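Alpha-rhamnosidase (Dictyoglomus thermophilum, PDB 6I60) probably hydrolyses alpha-L-rhamnosides, releasing rhamnose from their terminal non-reducing ends. Local coordinates at residues G466-N472 / L857-R863; F768-T772 / W829-V833. All blocks are in the same frame, centred on the assembly; numbering follows the deposited sequence.

Interaction 1. Residues G466-N472 / L857-R863; sequences GEFICSN and LKYAKAR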
ATOM      1  N   GLY A 466      -5.962  -4.497 -10.651  1.00 54.29           N
ATOM      2  CA  GLY A 466      -7.232  -5.103 -11.007  1.00 50.90           C
ATOM      3  C   GLY A 466      -8.294  -4.068 -11.292  1.00 55.73           C
ATOM      4  O   GLY A 466      -8.292  -2.973 -10.721  1.00 56.65           O
ATOM      5  N   GLU A 467      -9.205  -4.419 -12.195  1.00 54.12           N
ATOM      6  CA  GLU A 467     -10.404  -3.644 -12.468  1.00 52.41           C
ATOM      7  C   GLU A 467     -11.623  -4.392 -11.942  1.00 53.60           C
ATOM      8  O   GLU A 467     -11.589  -5.608 -11.732  1.00 50.63           O
ATOM      9  CB  GLU A 467     -10.570  -3.379 -13.971  1.00 44.95           C
ATOM     10  CG  GLU A 467      -9.410  -2.644 -14.617  1.00 62.89           C
ATOM     11  CD  GLU A 467      -9.416  -2.761 -16.134  1.00 73.34           C
ATOM     12  OE1 GLU A 467      -9.956  -3.760 -16.659  1.00 70.51           O
ATOM     13  OE2 GLU A 467      -8.880  -1.853 -16.802  1.00 76.22           O
ATOM     14  N   PHE A 468     -12.707  -3.648 -11.728  1.00 51.51           N
ATOM     15  CA  PHE A 468     -13.974  -4.254 -11.335  1.00 48.41           C
ATOM     16  C   PHE A 468     -15.116  -3.334 -11.732  1.00 53.04           C
ATOM     17  O   PHE A 468     -15.050  -2.124 -11.496  1.00 56.58           O
ATOM     18  CB  PHE A 468     -14.029  -4.534  -9.831  1.00 44.63           C
ATOM     19  CG  PHE A 468     -15.395  -4.931  -9.349  1.00 50.96           C
ATOM     20  CD1 PHE A 468     -15.888  -6.203  -9.596  1.00 54.14           C
ATOM     21  CD2 PHE A 468     -16.196  -4.030  -8.665  1.00 50.71           C
ATOM     22  CE1 PHE A 468     -17.146  -6.573  -9.162  1.00 42.97           C
ATOM     23  CE2 PHE A 468     -17.456  -4.395  -8.230  1.00 46.54           C
ATOM     24  CZ  PHE A 468     -17.931  -5.668  -8.479  1.00 41.88           C
ATOM     25  N   ILE A 469     -16.161  -3.910 -12.323  1.00 48.35           N
ATOM     26  CA  ILE A 469     -17.364  -3.173 -12.683  1.00 48.43           C
ATOM     27  C   ILE A 469     -18.567  -4.081 -12.464  1.00 53.69           C
ATOM     28  O   ILE A 469     -18.499  -5.299 -12.655  1.00 52.76           O
ATOM     29  CB  ILE A 469     -17.312  -2.645 -14.137  1.00 45.99           C
ATOM     30  CG1 ILE A 469     -18.417  -1.609 -14.375  1.00 51.06           C
ATOM     31  CG2 ILE A 469     -17.387  -3.790 -15.141  1.00 46.93           C
ATOM     32  CD1 ILE A 469     -18.177  -0.711 -15.573  1.00 50.68           C
ATOM     33  N   CYS A 470     -19.672  -3.476 -12.040  1.00 50.69           N
ATOM     34  CA  CYS A 470     -20.868  -4.207 -11.660  1.00 47.85           C
ATOM     35  C   CYS A 470     -22.061  -3.685 -12.445  1.00 53.15           C
ATOM     36  O   CYS A 470     -22.034  -2.586 -13.004  1.00 53.13           O
ATOM     37  CB  CYS A 470     -21.138  -4.074 -10.154  1.00 40.14           C
ATOM     38  SG  CYS A 470     -21.945  -5.486  -9.405  1.00 62.99           S
ATOM     39  N   SER A 471     -23.116  -4.500 -12.485  1.00 51.10           N
ATOM     40  CA  SER A 471     -24.401  -4.027 -12.982  1.00 48.84           C
ATOM     41  C   SER A 471     -25.081  -3.098 -11.983  1.00 49.52           C
ATOM     42  O   SER A 471     -25.936  -2.298 -12.378  1.00 47.88           O
ATOM     43  CB  SER A 471     -25.306  -5.217 -13.309  1.00 46.28           C
ATOM     44  OG  SER A 471     -26.670  -4.913 -13.076  1.00 55.74           O
ATOM     45  N   ASN A 472     -24.714  -3.187 -10.708  1.00 48.44           N
ATOM     46  CA  ASN A 472     -25.235  -2.312  -9.665  1.00 50.79           C
ATOM     47  C   ASN A 472     -24.345  -1.076  -9.578  1.00 50.70           C
ATOM     48  O   ASN A 472     -23.138  -1.192  -9.338  1.00 53.81           O
ATOM     49  CB  ASN A 472     -25.285  -3.058  -8.329  1.00 49.58           C
ATOM     50  CG  ASN A 472     -25.778  -2.195  -7.178  1.00 46.99           C
ATOM     51  OD1 ASN A 472     -25.106  -1.254  -6.759  1.00 50.95           O
ATOM     52  ND2 ASN A 472     -26.947  -2.532  -6.646  1.00 46.52           N
ATOM     53  N   LEU A 857     -28.604  -8.457 -10.141  1.00 53.92           N
ATOM     54  CA  LEU A 857     -27.380  -8.261 -10.905  1.00 55.01           C
ATOM     55  C   LEU A 857     -27.513  -8.872 -12.293  1.00 56.76           C
ATOM     56  O   LEU A 857     -28.050  -9.972 -12.458  1.00 60.24           O
ATOM     57  CB  LEU A 857     -26.190  -8.882 -10.173  1.00 52.50           C
ATOM     58  CG  LEU A 857     -25.681  -8.137  -8.939  1.00 50.14           C
ATOM     59  CD1 LEU A 857     -24.471  -8.842  -8.347  1.00 53.76           C
ATOM     60  CD2 LEU A 857     -25.354  -6.693  -9.279  1.00 44.31           C
ATOM     61  N   LYS A 858     -27.019  -8.150 -13.297  1.00 57.36           N
ATOM     62  CA  LYS A 858     -27.050  -8.614 -14.676  1.00 54.34           C
ATOM     63  C   LYS A 858     -25.679  -8.970 -15.228  1.00 54.18           C
ATOM     64  O   LYS A 858     -25.581  -9.878 -16.056  1.00 55.65           O
ATOM     65  CB  LYS A 858     -27.691  -7.554 -15.581  1.00 54.00           C
ATOM     66  CG  LYS A 858     -29.059  -7.081 -15.113  1.00 58.57           C
ATOM     67  CD  LYS A 858     -29.762  -6.261 -16.186  1.00 72.01           C
ATOM     68  CE  LYS A 858     -29.486  -4.773 -16.023  1.00 64.86           C
ATOM     69  NZ  LYS A 858     -30.415  -4.136 -15.046  1.00 68.81           N
ATOM     70  N   TYR A 859     -24.624  -8.288 -14.790  1.00 55.15           N
ATOM     71  CA  TYR A 859     -23.277  -8.570 -15.261  1.00 54.80           C
ATOM     72  C   TYR A 859     -22.277  -8.145 -14.194  1.00 52.36           C
ATOM     73  O   TYR A 859     -22.595  -7.368 -13.291  1.00 53.72           O
ATOM     74  CB  TYR A 859     -22.981  -7.856 -16.588  1.00 51.47           C
ATOM     75  CG  TYR A 859     -23.074  -6.347 -16.510  1.00 54.70           C
ATOM     76  CD1 TYR A 859     -21.990  -5.586 -16.091  1.00 57.90           C
ATOM     77  CD2 TYR A 859     -24.246  -5.684 -16.852  1.00 55.23           C
ATOM     78  CE1 TYR A 859     -22.070  -4.210 -16.011  1.00 58.54           C
ATOM     79  CE2 TYR A 859     -24.334  -4.303 -16.780  1.00 52.56           C
ATOM     80  CZ  TYR A 859     -23.242  -3.572 -16.359  1.00 55.95           C
ATOM     81  OH  TYR A 859     -23.317  -2.201 -16.282  1.00 57.68           O
ATOM     82  N   ALA A 860     -21.057  -8.665 -14.318  1.00 51.00           N
ATOM     83  CA  ALA A 860     -19.951  -8.297 -13.444  1.00 52.60           C
ATOM     84  C   ALA A 860     -18.660  -8.831 -14.045  1.00 52.37           C
ATOM     85  O   ALA A 860     -18.656  -9.905 -14.652  1.00 52.06           O
ATOM     86  CB  ALA A 860     -20.141  -8.849 -12.024  1.00 48.93           C
ATOM     87  N   LYS A 861     -17.575  -8.079 -13.875  1.00 50.92           N
ATOM     88  CA  LYS A 861     -16.283  -8.494 -14.399  1.00 48.95           C
ATOM     89  C   LYS A 861     -15.176  -8.033 -13.463  1.00 49.77           C
ATOM     90  O   LYS A 861     -15.212  -6.909 -12.955  1.00 57.23           O
ATOM     91  CB  LYS A 861     -16.026  -7.934 -15.803  1.00 46.68           C
ATOM     92  CG  LYS A 861     -14.550  -7.931 -16.185  1.00 51.20           C
ATOM     93  CD  LYS A 861     -14.246  -6.960 -17.302  1.00 56.12           C
ATOM     94  CE  LYS A 861     -12.958  -7.337 -18.020  1.00 62.77           C
ATOM     95  NZ  LYS A 861     -12.809  -6.635 -19.328  1.00 60.21           N
ATOM     96  N   ALA A 862     -14.198  -8.909 -13.245  1.00 41.22           N
ATOM     97  CA  ALA A 862     -12.955  -8.553 -12.576  1.00 44.55           C
ATOM     98  C   ALA A 862     -11.801  -9.007 -13.453  1.00 48.29           C
ATOM     99  O   ALA A 862     -11.729 -10.181 -13.826  1.00 54.82           O
ATOM    100  CB  ALA A 862     -12.862  -9.190 -11.188  1.00 49.44           C
ATOM    101  N   ARG A 863     -10.911  -8.079 -13.795  1.00 51.39           N
ATOM    102  CA  ARG A 863      -9.706  -8.385 -14.554  1.00 54.68           C
ATOM    103  C   ARG A 863      -8.503  -8.002 -13.705  1.00 59.20           C
ATOM    104  O   ARG A 863      -8.348  -6.833 -13.339  1.00 61.22           O
ATOM    105  CB  ARG A 863      -9.685  -7.642 -15.892  1.00 52.38           C
ATOM    106  CG  ARG A 863      -8.389  -7.806 -16.668  1.00 55.18           C
ATOM    107  CD  ARG A 863      -8.379  -6.968 -17.937  1.00 62.71           C
ATOM    108  NE  ARG A 863      -7.921  -5.600 -17.697  1.00 76.93           N
ATOM    109  CZ  ARG A 863      -6.646  -5.248 -17.551  1.00 84.42           C
ATOM    110  NH1 ARG A 863      -5.688  -6.164 -17.617  1.00 87.27           N
ATOM    111  NH2 ARG A 863      -6.327  -3.979 -17.336  1.00 81.11           N
TER
HETATM  112  O   HOH W   1     -10.732  -5.282 -19.328  1.00 59.39           O
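Glu467 OE1 is held by two partners: NE of Arg863 gives it a hydrogen bond of 2.9 Å within a salt bridge, and a water donates to it from 3.2 Å while accepting from Lys861 NZ. The side chains of Glu467 and Arg863 run alongside each other on the face they share with Ile469 and Lys861. NE meets OE1 from above the carboxylate plane, and the carboxylate and guanidinium planes stand 88° apart; the second link, NH2 to OE2, is weak. Arg863 NH1 also pairs with Glu870 on the next strand.

Beneath this pair the backbones form an antiparallel ladder. Glu467 and Arg863 make one hydrogen-bonded pair, with Glu467 N to Arg863 O at 2.8 Å; Ile469 and Lys861 make the next, Ile469 N to Lys861 O and Lys861 N to Ile469 O, each 3.2 Å. At the far end Tyr859, its CG set between the backbone N and the carbonyl carbon (chi1 61°), lays its ring over Ser471, whose CB makes a CH-pi contact 3.8 Å from the centroid. Phe468, Cys470, Ala860 and Ala862 occupy the other face; Phe468, Cys470 and Ala862 pack on helix 826-835, and Ala860 lies against Trp875 of strand 869-877. Cys470 SG touches Leu857 CD2 at 3.6 Å.

Asn472 then N-caps helix 473-488 through Ile475 N. In this regular antiparallel edge pairing, strand 466-470, leading into the helical domain, closes one side of the C-terminal domain's sheet.

Interaction 2. Residues F768-T772 / W829-V833; sequences FDVLT and WFYRV
Trp829 spreads its indole beneath Phe768, whose CB sits over the five-membered ring, 3.6 Å from the centroid and 11° off its normal. Val833 CB lies against the opposite face, so the ring is sandwiched between the two helices. With CG anti to the backbone N (chi1 -173°), the indole reaches across far enough for NE1 to donate to Thr772 OG1 at 3.1 Å, nearly in the ring plane. That hydroxyl in turn donates to Phe768 O, 2.7 Å from OG1, one turn back in the helix. The same carbonyl takes Thr772 N from the other face of its plane.

Beside the indole, Arg832 NH2 meets Asp769 OD1 at 2.6 Å in a salt bridge; the two side chains cross at about a right angle. Thr772 CG2 and the methyls of Val833 meet tip to tip. An alanine in place of Trp829 would probably leave Thr772 OG1 without its indole donor and open a gap between Phe768 and Val833.

The segment axes are 11.4 Å apart and inclined by 22°, a wide spacing that the indole largely bridges. Helix 777-784 packs on Phe768 and Trp829 through Ala780 and Val784, while helices 722-729 and 738-750 flank helix 761-773.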
ATOM      1  N   PHE A 768     -19.262 -10.826   5.377  1.00 45.58           N
ATOM      2  CA  PHE A 768     -19.728 -11.100   4.022  1.00 45.76           C
ATOM      3  C   PHE A 768     -19.266 -12.471   3.544  1.00 51.90           C
ATOM      4  O   PHE A 768     -20.014 -13.180   2.862  1.00 48.80           O
ATOM      5  CB  PHE A 768     -19.246 -10.008   3.067  1.00 50.29           C
ATOM      6  CG  PHE A 768     -19.839  -8.662   3.346  1.00 43.47           C
ATOM      7  CD1 PHE A 768     -21.113  -8.350   2.910  1.00 47.39           C
ATOM      8  CD2 PHE A 768     -19.124  -7.712   4.053  1.00 48.61           C
ATOM      9  CE1 PHE A 768     -21.665  -7.111   3.170  1.00 51.94           C
ATOM     10  CE2 PHE A 768     -19.669  -6.471   4.315  1.00 49.31           C
ATOM     11  CZ  PHE A 768     -20.941  -6.170   3.873  1.00 50.05           C
ATOM     12  N   ASP A 769     -18.038 -12.861   3.895  1.00 54.92           N
ATOM     13  CA  ASP A 769     -17.540 -14.174   3.504  1.00 52.89           C
ATOM     14  C   ASP A 769     -18.224 -15.294   4.278  1.00 47.95           C
ATOM     15  O   ASP A 769     -18.385 -16.400   3.751  1.00 45.39           O
ATOM     16  CB  ASP A 769     -16.025 -14.240   3.699  1.00 53.51           C
ATOM     17  CG  ASP A 769     -15.268 -13.419   2.671  1.00 62.13           C
ATOM     18  OD1 ASP A 769     -15.610 -13.501   1.472  1.00 59.76           O
ATOM     19  OD2 ASP A 769     -14.327 -12.695   3.060  1.00 66.39           O
ATOM     20  N   VAL A 770     -18.633 -15.033   5.522  1.00 46.68           N
ATOM     21  CA  VAL A 770     -19.290 -16.066   6.318  1.00 53.66           C
ATOM     22  C   VAL A 770     -20.642 -16.427   5.710  1.00 54.67           C
ATOM     23  O   VAL A 770     -20.959 -17.608   5.523  1.00 57.87           O
ATOM     24  CB  VAL A 770     -19.432 -15.612   7.783  1.00 56.31           C
ATOM     25  CG1 VAL A 770     -20.541 -16.389   8.476  1.00 52.59           C
ATOM     26  CG2 VAL A 770     -18.116 -15.792   8.527  1.00 47.27           C
ATOM     27  N   LEU A 771     -21.454 -15.417   5.385  1.00 55.14           N
ATOM     28  CA  LEU A 771     -22.750 -15.690   4.768  1.00 54.84           C
ATOM     29  C   LEU A 771     -22.595 -16.315   3.388  1.00 48.42           C
ATOM     30  O   LEU A 771     -23.406 -17.163   2.999  1.00 52.20           O
ATOM     31  CB  LEU A 771     -23.578 -14.406   4.675  1.00 51.24           C
ATOM     32  CG  LEU A 771     -23.549 -13.457   5.873  1.00 51.44           C
ATOM     33  CD1 LEU A 771     -24.092 -12.089   5.487  1.00 47.83           C
ATOM     34  CD2 LEU A 771     -24.322 -14.034   7.046  1.00 45.56           C
ATOM     35  N   THR A 772     -21.564 -15.920   2.638  1.00 49.45           N
ATOM     36  CA  THR A 772     -21.365 -16.490   1.311  1.00 50.31           C
ATOM     37  C   THR A 772     -20.931 -17.948   1.393  1.00 52.19           C
ATOM     38  O   THR A 772     -21.370 -18.779   0.588  1.00 45.31           O
ATOM     39  CB  THR A 772     -20.336 -15.666   0.536  1.00 46.32           C
ATOM     40  OG1 THR A 772     -20.720 -14.285   0.553  1.00 43.16           O
ATOM     41  CG2 THR A 772     -20.245 -16.146  -0.905  1.00 46.24           C
ATOM     42  N   TRP A 829     -14.631  -8.421  -1.242  1.00 50.91           N
ATOM     43  CA  TRP A 829     -15.805  -9.252  -1.476  1.00 48.96           C
ATOM     44  C   TRP A 829     -16.352  -9.064  -2.884  1.00 52.14           C
ATOM     45  O   TRP A 829     -16.891 -10.011  -3.470  1.00 55.60           O
ATOM     46  CB  TRP A 829     -16.879  -8.939  -0.433  1.00 48.13           C
ATOM     47  CG  TRP A 829     -18.058  -9.858  -0.478  1.00 45.73           C
ATOM     48  CD1 TRP A 829     -18.084 -11.176  -0.131  1.00 44.98           C
ATOM     49  CD2 TRP A 829     -19.388  -9.525  -0.892  1.00 48.62           C
ATOM     50  NE1 TRP A 829     -19.347 -11.687  -0.306  1.00 51.08           N
ATOM     51  CE2 TRP A 829     -20.167 -10.693  -0.772  1.00 53.22           C
ATOM     52  CE3 TRP A 829     -19.995  -8.353  -1.355  1.00 49.46           C
ATOM     53  CZ2 TRP A 829     -21.521 -10.723  -1.096  1.00 54.38           C
ATOM     54  CZ3 TRP A 829     -21.342  -8.385  -1.674  1.00 52.73           C
ATOM     55  CH2 TRP A 829     -22.090  -9.562  -1.544  1.00 51.31           C
ATOM     56  N   PHE A 830     -16.221  -7.859  -3.446  1.00 45.28           N
ATOM     57  CA  PHE A 830     -16.698  -7.620  -4.804  1.00 50.38           C
ATOM     58  C   PHE A 830     -15.907  -8.435  -5.819  1.00 51.62           C
ATOM     59  O   PHE A 830     -16.468  -8.923  -6.807  1.00 50.04           O
ATOM     60  CB  PHE A 830     -16.613  -6.131  -5.140  1.00 41.67           C
ATOM     61  CG  PHE A 830     -17.452  -5.257  -4.255  1.00 43.44           C
ATOM     62  CD1 PHE A 830     -18.607  -5.746  -3.665  1.00 45.84           C
ATOM     63  CD2 PHE A 830     -17.088  -3.942  -4.017  1.00 47.06           C
ATOM     64  CE1 PHE A 830     -19.382  -4.938  -2.854  1.00 40.49           C
ATOM     65  CE2 PHE A 830     -17.857  -3.130  -3.207  1.00 45.58           C
ATOM     66  CZ  PHE A 830     -19.007  -3.629  -2.624  1.00 45.09           C
ATOM     67  N   TYR A 831     -14.602  -8.595  -5.593  1.00 50.63           N
ATOM     68  CA  TYR A 831     -13.762  -9.340  -6.524  1.00 49.55           C
ATOM     69  C   TYR A 831     -13.987 -10.843  -6.404  1.00 52.12           C
ATOM     70  O   TYR A 831     -14.175 -11.533  -7.412  1.00 51.75           O
ATOM     71  CB  TYR A 831     -12.288  -9.009  -6.278  1.00 48.90           C
ATOM     72  CG  TYR A 831     -11.819  -7.701  -6.873  1.00 48.56           C
ATOM     73  CD1 TYR A 831     -11.917  -6.517  -6.157  1.00 45.95           C
ATOM     74  CD2 TYR A 831     -11.259  -7.654  -8.143  1.00 48.48           C
ATOM     75  CE1 TYR A 831     -11.481  -5.319  -6.692  1.00 43.35           C
ATOM     76  CE2 TYR A 831     -10.820  -6.460  -8.687  1.00 46.00           C
ATOM     77  CZ  TYR A 831     -10.933  -5.297  -7.957  1.00 42.10           C
ATOM     78  OH  TYR A 831     -10.499  -4.109  -8.490  1.00 46.09           O
ATOM     79  N   ARG A 832     -13.976 -11.364  -5.173  1.00 51.08           N
ATOM     80  CA  ARG A 832     -13.945 -12.807  -4.963  1.00 43.76           C
ATOM     81  C   ARG A 832     -15.323 -13.453  -5.062  1.00 55.60           C
ATOM     82  O   ARG A 832     -15.417 -14.640  -5.396  1.00 60.47           O
ATOM     83  CB  ARG A 832     -13.328 -13.124  -3.598  1.00 51.24           C
ATOM     84  CG  ARG A 832     -11.969 -12.485  -3.354  1.00 50.05           C
ATOM     85  CD  ARG A 832     -11.420 -12.831  -1.971  1.00 45.69           C
ATOM     86  NE  ARG A 832     -12.474 -13.212  -1.034  1.00 59.40           N
ATOM     87  CZ  ARG A 832     -12.585 -14.416  -0.479  1.00 70.91           C
ATOM     88  NH1 ARG A 832     -11.704 -15.367  -0.762  1.00 62.83           N
ATOM     89  NH2 ARG A 832     -13.581 -14.671   0.360  1.00 64.32           N
ATOM     90  N   VAL A 833     -16.394 -12.717  -4.772  1.00 53.18           N
ATOM     91  CA  VAL A 833     -17.743 -13.280  -4.709  1.00 47.99           C
ATOM     92  C   VAL A 833     -18.629 -12.741  -5.831  1.00 52.54           C
ATOM     93  O   VAL A 833     -19.129 -13.507  -6.657  1.00 52.56           O
ATOM     94  CB  VAL A 833     -18.381 -13.041  -3.322  1.00 48.02           C
ATOM     95  CG1 VAL A 833     -19.859 -13.394  -3.345  1.00 50.22           C
ATOM     96  CG2 VAL A 833     -17.652 -13.856  -2.269  1.00 46.67           C
TER

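The centres of the two interactions lie about 14 Å apart, and helix 826-835 joins them. Along the chain, strand 466-470 comes first, then helix 761-773, helix 826-835 and finally strand 859-866, so both partners of interaction 2 fall between those of interaction 1. Tyr831, which does not touch segment 768-772, packs against strand 466-470, its CE2 3.3 Å from Glu467 O, while the Phe468 ring reaches the backbone of Phe830. One helix is thus packed against a helical neighbour and, elsewhere on its surface, against the C-terminal sheet. Interaction 2 is internal to the six-hairpin glycosidase domain; interaction 1 couples the start of that domain to the C-terminal domain.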